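Local coordinates for orotidine 5'-phosphate decarboxylase (Methanocaldococcus jannaschii, PDB 4LUI), which probably catalyses the decarboxylation of orotidine 5'-monophosphate to UMP, the last step of de novo UMP synthesis, as a homodimeric TIM-barrel enzyme, at residues K66-K69 against K70-K74; F142-P145 against I146-K149; S166-P169 against E170-K173; K225-K228 against E229-N232. All blocks are in the same frame, centred on the assembly; numbering follows the deposited sequence.

Contact 1 (K66-K69 against K70-K74)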
# COMPACT_ATOMS: atom_id res chain seq x y z
N LYS B 66 -12.27 -9.81 -10.06
CA LYS B 66 -12.86 -10.98 -10.70
C LYS B 66 -13.90 -10.56 -11.73
O LYS B 66 -13.91 -11.06 -12.85
CB LYS B 66 -13.51 -11.90 -9.66
CG LYS B 66 -14.23 -13.12 -10.24
CD LYS B 66 -14.79 -14.06 -9.15
CE LYS B 66 -15.95 -13.44 -8.38
NZ LYS B 66 -16.67 -14.42 -7.51
N GLU B 67 -14.77 -9.63 -11.34
CA GLU B 67 -15.87 -9.21 -12.21
C GLU B 67 -15.36 -8.45 -13.42
O GLU B 67 -15.88 -8.60 -14.52
CB GLU B 67 -16.87 -8.34 -11.44
CG GLU B 67 -17.67 -9.07 -10.39
CD GLU B 67 -18.53 -10.18 -10.98
OE1 GLU B 67 -19.20 -9.93 -12.01
OE2 GLU B 67 -18.53 -11.29 -10.42
N ILE B 68 -14.34 -7.62 -13.20
CA ILE B 68 -13.71 -6.87 -14.27
C ILE B 68 -13.12 -7.86 -15.28
O ILE B 68 -13.16 -7.62 -16.49
CB ILE B 68 -12.64 -5.87 -13.74
CG1 ILE B 68 -13.32 -4.66 -13.11
CG2 ILE B 68 -11.71 -5.40 -14.85
CD1 ILE B 68 -12.39 -3.70 -12.39
N LYS B 69 -12.65 -9.00 -14.77
CA LYS B 69 -12.11 -10.06 -15.61
C LYS B 69 -13.18 -10.86 -16.36
O LYS B 69 -12.92 -11.36 -17.46
CB LYS B 69 -11.20 -11.00 -14.81
CG LYS B 69 -9.85 -10.41 -14.48
CD LYS B 69 -9.01 -10.19 -15.73
CE LYS B 69 -8.51 -11.50 -16.31
NZ LYS B 69 -7.45 -11.29 -17.33
N LYS B 70 -14.37 -11.00 -15.79
CA LYS B 70 -15.45 -11.67 -16.51
C LYS B 70 -15.85 -10.83 -17.73
O LYS B 70 -16.54 -11.33 -18.62
CB LYS B 70 -16.68 -11.87 -15.61
CG LYS B 70 -16.54 -12.92 -14.51
CD LYS B 70 -17.86 -13.08 -13.75
CE LYS B 70 -17.70 -13.87 -12.46
NZ LYS B 70 -18.85 -13.68 -11.52
N LEU B 71 -15.39 -9.58 -17.77
CA LEU B 71 -15.95 -8.57 -18.66
C LEU B 71 -15.13 -8.20 -19.89
O LEU B 71 -15.68 -8.10 -20.98
CB LEU B 71 -16.26 -7.30 -17.87
CG LEU B 71 -17.65 -6.69 -17.99
CD1 LEU B 71 -18.72 -7.69 -17.57
CD2 LEU B 71 -17.74 -5.42 -17.15
N CYS B 72 -13.83 -7.97 -19.73
CA CYS B 72 -13.06 -7.31 -20.79
C CYS B 72 -11.99 -8.16 -21.48
O CYS B 72 -11.53 -7.80 -22.57
CB CYS B 72 -12.42 -6.02 -20.28
SG CYS B 72 -11.05 -6.27 -19.14
N ASN B 73 -11.60 -9.25 -20.84
CA ASN B 73 -10.56 -10.14 -21.36
C ASN B 73 -9.22 -9.44 -21.60
O ASN B 73 -8.42 -9.87 -22.43
CB ASN B 73 -11.03 -10.86 -22.63
CG ASN B 73 -10.37 -12.20 -22.80
OD1 ASN B 73 -9.87 -12.79 -21.84
ND2 ASN B 73 -10.35 -12.70 -24.04
N LYS B 74 -8.99 -8.34 -20.88
CA LYS B 74 -7.73 -7.62 -20.97
C LYS B 74 -7.00 -7.71 -19.63
O LYS B 74 -7.59 -8.07 -18.61
CB LYS B 74 -7.96 -6.16 -21.37
CG LYS B 74 -8.67 -5.95 -22.72
CD LYS B 74 -7.75 -6.22 -23.89
CE LYS B 74 -8.49 -6.14 -25.23
NZ LYS B 74 -8.71 -4.74 -25.70
O HOH W 1 -10.57 -12.92 -19.27
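Glu67 and Lys70 lie side by side and point the same way, three residues apart on the solvent side of helix 63-72. The glutamate folds back to make this possible: its CG stands beside the backbone N and the chain bends again at chi2 (-61°), while the lysine stays extended beyond CG. Lys70 NZ then reaches Glu67 OE2 at 2.7 Å, a salt bridge on the syn side of the carboxylate, with the nitrogen 24° out of its plane. Lys66 runs alongside Lys70 as well, CG to CE 4.2 Å, and the two ammonium ends, 4.6 Å from NZ to NZ, would probably repel each other were the carboxylate not near. Long, flexible side chains suit this exposed face.

The inward face is apolar. Ile68 CG2 and Cys72 SG meet at 4.4 Å, one turn apart, and both side chains pack on Ile50 of the neighbouring strand 49-53. Along the backbone the helix is ending: Ile68 O takes Leu71 N at 3.2 Å and Cys72 N more weakly. Asn73 then leaves the helix with positive phi (57°), a conformation asparagine tolerates well. Its OD1 receives a hydrogen bond from a water, which also donates weakly to Lys69 O. The turn that follows is tied by Lys74 N to Cys72 SG, 3.4 Å. Lys69, bent at chi2 and chi3, reaches forward past the helix end to Lys74 O, a weak bond (NZ to O 3.5 Å); its stronger partner is Asp101. This is the weakly bonded C-terminal end of an amphipathic helix leading into strand 75-82, an alpha-to-beta turn of the TIM barrel.

Contact 2 (F142-P145 against I146-K149)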
# COMPACT_ATOMS: atom_id res chain seq x y z
N PHE B 142 13.01 11.50 0.01
CA PHE B 142 13.65 10.19 0.22
C PHE B 142 13.61 9.28 -1.00
O PHE B 142 14.54 8.52 -1.24
CB PHE B 142 12.99 9.46 1.38
CG PHE B 142 12.98 10.24 2.66
CD1 PHE B 142 14.16 10.63 3.27
CD2 PHE B 142 11.77 10.59 3.25
CE1 PHE B 142 14.13 11.35 4.45
CE2 PHE B 142 11.74 11.31 4.42
CZ PHE B 142 12.92 11.68 5.02
N LEU B 143 12.51 9.32 -1.76
CA LEU B 143 12.37 8.45 -2.93
C LEU B 143 13.26 8.88 -4.08
O LEU B 143 14.01 8.08 -4.64
CB LEU B 143 10.91 8.41 -3.41
CG LEU B 143 10.02 7.37 -2.74
CD1 LEU B 143 8.58 7.62 -3.14
CD2 LEU B 143 10.47 5.96 -3.15
N GLN B 144 13.18 10.15 -4.46
CA GLN B 144 13.92 10.60 -5.63
C GLN B 144 15.46 10.39 -5.54
O GLN B 144 16.07 9.97 -6.52
CB GLN B 144 13.57 12.05 -6.00
CG GLN B 144 14.02 12.45 -7.42
CD GLN B 144 13.21 11.75 -8.50
OE1 GLN B 144 12.06 11.36 -8.28
NE2 GLN B 144 13.81 11.60 -9.68
N PRO B 145 16.08 10.66 -4.37
CA PRO B 145 17.53 10.42 -4.29
C PRO B 145 17.95 8.99 -4.64
O PRO B 145 19.11 8.81 -5.05
CB PRO B 145 17.85 10.71 -2.82
CG PRO B 145 16.81 11.71 -2.40
CD PRO B 145 15.56 11.27 -3.12
N ILE B 146 17.06 8.02 -4.49
CA ILE B 146 17.39 6.62 -4.78
C ILE B 146 16.72 6.10 -6.05
O ILE B 146 16.64 4.89 -6.27
CB ILE B 146 17.03 5.68 -3.60
CG1 ILE B 146 15.51 5.60 -3.41
CG2 ILE B 146 17.73 6.14 -2.33
CD1 ILE B 146 15.05 4.46 -2.51
N ALA B 147 16.23 7.00 -6.89
CA ALA B 147 15.49 6.58 -8.09
C ALA B 147 16.33 5.69 -9.01
O ALA B 147 15.82 4.74 -9.60
CB ALA B 147 14.98 7.79 -8.84
N ASP B 148 17.62 5.99 -9.14
CA ASP B 148 18.48 5.16 -9.99
C ASP B 148 18.79 3.82 -9.33
O ASP B 148 18.88 2.79 -10.00
CB ASP B 148 19.76 5.90 -10.41
CG ASP B 148 19.52 6.94 -11.48
OD1 ASP B 148 18.38 7.02 -11.99
OD2 ASP B 148 20.48 7.66 -11.84
N LYS B 149 18.94 3.84 -8.01
CA LYS B 149 19.18 2.61 -7.26
C LYS B 149 17.99 1.67 -7.41
O LYS B 149 18.16 0.45 -7.48
CB LYS B 149 19.45 2.91 -5.79
CG LYS B 149 20.76 3.63 -5.56
CD LYS B 149 21.91 2.77 -6.05
CE LYS B 149 23.26 3.43 -5.82
NZ LYS B 149 24.36 2.50 -6.20
O HOH W 2 19.55 7.03 -7.23
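Ile146 touches the preceding turn with both branches of its side chain. CG1 sits between the backbone N and the carbonyl carbon (chi1 68°), which sets it 3.1 Å from Leu143 O, while CG2 comes 3.7 Å from Pro145 C. Its own N-H bonds to Leu143 O at 3.1 Å. The beta-branched chain packs against the turn and also on Phe142 of the second subunit, where an apolar residue is well placed.

Ala147 closes the next bond of the turn, N to Gln144 O at 3.0 Å and fairly straight at 163°. These two bonds between residues three apart are the 3-10 pattern by which the chain winds up into helix 147-157 of the TIM barrel, with Ile146 at the N-cap position. Alanine brings only a methyl group: CB lies 3.4 Å from Gln144 O and 4.1 Å from Gln144 NE2, and so small a residue probably lets the amide stay close by while its NE2 is hydrogen-bonded to Glu133.

Pro145 lacks an N-H, and proline fits the turn just before the helix, where a missing N-H is readily tolerated. Its ring abuts Ile146, and Pro145 O accepts a hydrogen bond from a water at 2.8 Å. The same water accepts from Asp148 N, bridging the turn to the helix it starts.

Contact 3 (S166-P169 against E170-K173)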
# COMPACT_ATOMS: atom_id res chain seq x y z
N SER B 166 6.58 10.66 -16.38
CA SER B 166 6.91 11.20 -17.70
C SER B 166 6.97 12.73 -17.68
O SER B 166 6.90 13.38 -18.73
CB SER B 166 5.85 10.74 -18.71
OG SER B 166 4.55 11.08 -18.25
N THR B 167 7.10 13.31 -16.49
CA THR B 167 7.19 14.77 -16.36
C THR B 167 8.41 15.38 -17.04
O THR B 167 8.40 16.56 -17.40
CB THR B 167 7.16 15.20 -14.88
OG1 THR B 167 8.23 14.56 -14.18
CG2 THR B 167 5.84 14.82 -14.24
N ARG B 168 9.46 14.58 -17.21
CA ARG B 168 10.63 14.99 -17.98
C ARG B 168 11.04 13.88 -18.95
O ARG B 168 11.54 12.84 -18.52
CB ARG B 168 11.82 15.31 -17.05
CG ARG B 168 11.53 16.40 -16.02
CD ARG B 168 12.80 16.80 -15.25
NE ARG B 168 13.13 15.88 -14.17
CZ ARG B 168 14.37 15.52 -13.85
NH1 ARG B 168 15.41 15.98 -14.54
NH2 ARG B 168 14.58 14.68 -12.84
N PRO B 169 10.84 14.10 -20.27
CA PRO B 169 11.19 13.09 -21.28
C PRO B 169 12.64 12.65 -21.16
O PRO B 169 12.95 11.46 -21.29
CB PRO B 169 10.97 13.83 -22.60
CG PRO B 169 9.89 14.85 -22.27
CD PRO B 169 10.23 15.30 -20.87
N GLU B 170 13.52 13.61 -20.93
CA GLU B 170 14.94 13.30 -20.82
C GLU B 170 15.19 12.36 -19.65
O GLU B 170 16.05 11.48 -19.71
CB GLU B 170 15.77 14.58 -20.67
CG GLU B 170 15.66 15.55 -21.86
CD GLU B 170 14.49 16.53 -21.75
OE1 GLU B 170 13.63 16.37 -20.86
OE2 GLU B 170 14.45 17.48 -22.56
N ARG B 171 14.43 12.54 -18.57
CA ARG B 171 14.55 11.68 -17.40
C ARG B 171 13.97 10.29 -17.66
O ARG B 171 14.52 9.28 -17.21
CB ARG B 171 13.87 12.33 -16.19
CG ARG B 171 13.83 11.47 -14.94
CD ARG B 171 15.24 11.17 -14.40
NE ARG B 171 15.16 10.17 -13.34
CZ ARG B 171 16.18 9.45 -12.90
NH1 ARG B 171 17.40 9.62 -13.40
NH2 ARG B 171 15.98 8.56 -11.94
N LEU B 172 12.85 10.24 -18.39
CA LEU B 172 12.25 8.96 -18.77
C LEU B 172 13.24 8.13 -19.60
O LEU B 172 13.39 6.92 -19.38
CB LEU B 172 10.95 9.20 -19.54
CG LEU B 172 10.12 7.97 -19.92
CD1 LEU B 172 9.76 7.15 -18.70
CD2 LEU B 172 8.86 8.40 -20.66
N LYS B 173 13.92 8.78 -20.52
CA LYS B 173 14.94 8.10 -21.32
C LYS B 173 16.04 7.51 -20.44
O LYS B 173 16.49 6.39 -20.66
CB LYS B 173 15.52 9.05 -22.37
CG LYS B 173 16.52 8.41 -23.31
CD LYS B 173 16.92 9.36 -24.42
CE LYS B 173 17.86 8.70 -25.42
NZ LYS B 173 19.22 8.47 -24.85
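The N-terminal turn of helix 169-179, which follows strand 161-163 in the barrel, starts with Arg168 at the N-cap and Pro169 as the first helical residue. Arg168 O receives Leu172 N at 2.9 Å, and Arg171 N more weakly. One residue on, Lys173 N reaches Pro169 O at 3.0 Å. Proline suits this first position because its ring nitrogen has no hydrogen to offer and the ring holds phi near the helical value.

Arg168 and Arg171, one turn apart, pass each other at a slant. The Arg168 chain bends at chi3 (-81°), which brings its guanidinium over its neighbour: Arg171 CB lies above the centre of one face, 4.0 Å from Arg168 CZ, and Arg171 CG and CD both come within 3.9 Å of Arg168 NH2. The two guanidinium planes are only 9° apart, yet the face rests on the aliphatic stem and not on the other charged group. That stem leads the charge of Arg171 away to Glu133 and Asp148, whose carboxylates probably offset it and so ease its nearness to Arg168 (Arg168 NH2 to Arg171 NE 4.6 Å).

Glu170 lies beside Pro169, pointing the same way, and folds at chi2 (88°) so that OE1 comes 3.6 Å from Pro169 CD. A carboxylate at a helix N-terminus is probably stabilised by the helix dipole. Inward, Leu172 CD2 touches Ser166 CB at 4.3 Å; leucine faces the barrel, packing on Val183, while Ser166 OG bonds Pro186 O. The whole is a proline-led helix start in a beta-alpha-beta crossover of the TIM barrel, from strand 161-163 through helix 169-179 to strand 183-186.

Contact 4 (K225-K228 against E229-N232)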
# COMPACT_ATOMS: atom_id res chain seq x y z
N LYS B 225 -11.04 5.59 -27.34
CA LYS B 225 -10.71 5.56 -28.76
C LYS B 225 -9.75 6.68 -29.13
O LYS B 225 -8.76 6.47 -29.84
CB LYS B 225 -11.99 5.69 -29.60
CG LYS B 225 -11.76 5.74 -31.11
CD LYS B 225 -13.08 5.86 -31.85
CE LYS B 225 -12.90 5.71 -33.35
NZ LYS B 225 -12.22 6.88 -33.97
N LYS B 226 -10.04 7.88 -28.65
CA LYS B 226 -9.20 9.04 -28.91
C LYS B 226 -7.77 8.86 -28.38
O LYS B 226 -6.80 9.14 -29.08
CB LYS B 226 -9.81 10.31 -28.30
CG LYS B 226 -8.89 11.52 -28.36
CD LYS B 226 -9.55 12.74 -27.74
CE LYS B 226 -9.66 12.60 -26.23
NZ LYS B 226 -10.52 13.66 -25.63
N TYR B 227 -7.65 8.39 -27.15
CA TYR B 227 -6.33 8.23 -26.55
C TYR B 227 -5.56 7.06 -27.15
O TYR B 227 -4.34 7.10 -27.25
CB TYR B 227 -6.44 8.13 -25.03
CG TYR B 227 -6.75 9.49 -24.43
CD1 TYR B 227 -5.82 10.52 -24.50
CD2 TYR B 227 -7.97 9.75 -23.82
CE1 TYR B 227 -6.10 11.77 -23.98
CE2 TYR B 227 -8.25 11.00 -23.29
CZ TYR B 227 -7.31 12.00 -23.36
OH TYR B 227 -7.59 13.25 -22.85
N LYS B 228 -6.28 6.03 -27.61
CA LYS B 228 -5.63 4.93 -28.31
C LYS B 228 -5.06 5.42 -29.65
O LYS B 228 -3.92 5.10 -30.02
CB LYS B 228 -6.62 3.79 -28.52
CG LYS B 228 -6.07 2.58 -29.27
CD LYS B 228 -5.07 1.81 -28.41
CE LYS B 228 -4.92 0.37 -28.88
NZ LYS B 228 -3.82 -0.34 -28.16
N GLU B 229 -5.84 6.22 -30.36
CA GLU B 229 -5.41 6.74 -31.66
C GLU B 229 -4.30 7.78 -31.53
O GLU B 229 -3.52 7.99 -32.46
CB GLU B 229 -6.61 7.26 -32.45
CG GLU B 229 -7.53 6.11 -32.90
CD GLU B 229 -8.82 6.58 -33.55
OE1 GLU B 229 -9.63 5.71 -33.95
OE2 GLU B 229 -9.02 7.80 -33.67
N MET B 230 -4.23 8.42 -30.36
CA MET B 230 -3.18 9.38 -30.04
C MET B 230 -1.80 8.72 -30.13
O MET B 230 -0.81 9.37 -30.46
CB MET B 230 -3.40 9.92 -28.63
CG MET B 230 -2.40 10.98 -28.18
SD MET B 230 -2.67 11.43 -26.45
CE MET B 230 -1.99 9.99 -25.62
N LEU B 231 -1.76 7.41 -29.86
CA LEU B 231 -0.52 6.65 -29.85
C LEU B 231 -0.12 6.25 -31.27
O LEU B 231 0.74 5.38 -31.46
CB LEU B 231 -0.67 5.41 -28.95
CG LEU B 231 -1.21 5.69 -27.54
CD1 LEU B 231 -1.35 4.41 -26.72
CD2 LEU B 231 -0.34 6.70 -26.84
N ASN B 232 -0.74 6.90 -32.25
CA ASN B 232 -0.56 6.62 -33.68
C ASN B 232 -1.10 5.27 -34.12
O ASN B 232 -2.31 5.09 -34.26
CB ASN B 232 0.90 6.79 -34.11
CG ASN B 232 1.42 8.20 -33.88
OD1 ASN B 232 0.64 9.16 -33.84
ND2 ASN B 232 2.73 8.34 -33.74
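A sulfur lying at the rim of an aromatic ring is the unusual feature here: Met230 SD sits 5.1 Å from the centroid of the Tyr227 ring and 81° off its normal, close to the ring plane. This edge-on Met-aromatic contact lies within helix 220-230, the last of the TIM barrel. The nearest ring atom, Tyr227 CD1, is 3.8 Å from SD and 4.0 Å from Met230 CE. Methionine reaches it by running straight out, CG anti to the backbone N (chi1 -178°), then turning only at its last bond, and such an unbranched, polarisable chain fits well against a ring edge. Over one face of the same ring, displaced toward its rim, lies Lys226 CE, 3.6 Å above the plane, an aliphatic part of a lysine whose NZ pairs with Glu223. Tyr227 itself is buried, packs on Val188, a predicted substrate-binding residue, and gives its OH to a bond with Gly192 O, so both its apolar ring and its hydroxyl are used.

On the outer side Lys225 and Glu229, four residues apart, form a salt bridge, Lys225 NZ to Glu229 OE1 2.8 Å. The glutamate is extended, and the lysine swings its NZ round at chi4 to meet OE1 on the syn side. In the backbone Glu229 N and Met230 N make helical bonds to Lys225 O and Lys226 O. The helix then gives out: Leu231 N turns to Lys228 O, three residues back, and Asn232 N to Glu229 O, while Lys228 NZ leaves for Asp48. Leu231, a buried leucine facing strands 207-210 and 23-27, sets its CG 3.4 Å from Tyr227 O.

Overall arrangement
All four contacts lie on the helical layer of one TIM barrel, each partly buried. In contacts 1, 3 and 4 apolar side chains turn to the strands and most charged ones outward; those of contact 2 meet loops and the second subunit, which it alone touches. Contacts 1 and 4 are helix C-terminal ends carrying a lysine-glutamate salt bridge; contacts 2 and 3 are helix starts, each with a proline, built chiefly on backbone bonds. Contacts 2 and 3 touch through the salt bridge of Asp148 with Arg171, joining helices 147-157 and 169-179, whereas contact 1 stands across the chain's centre from both. Contact 4 approaches contact 1 to about 7 Å between nearest atoms without touching it.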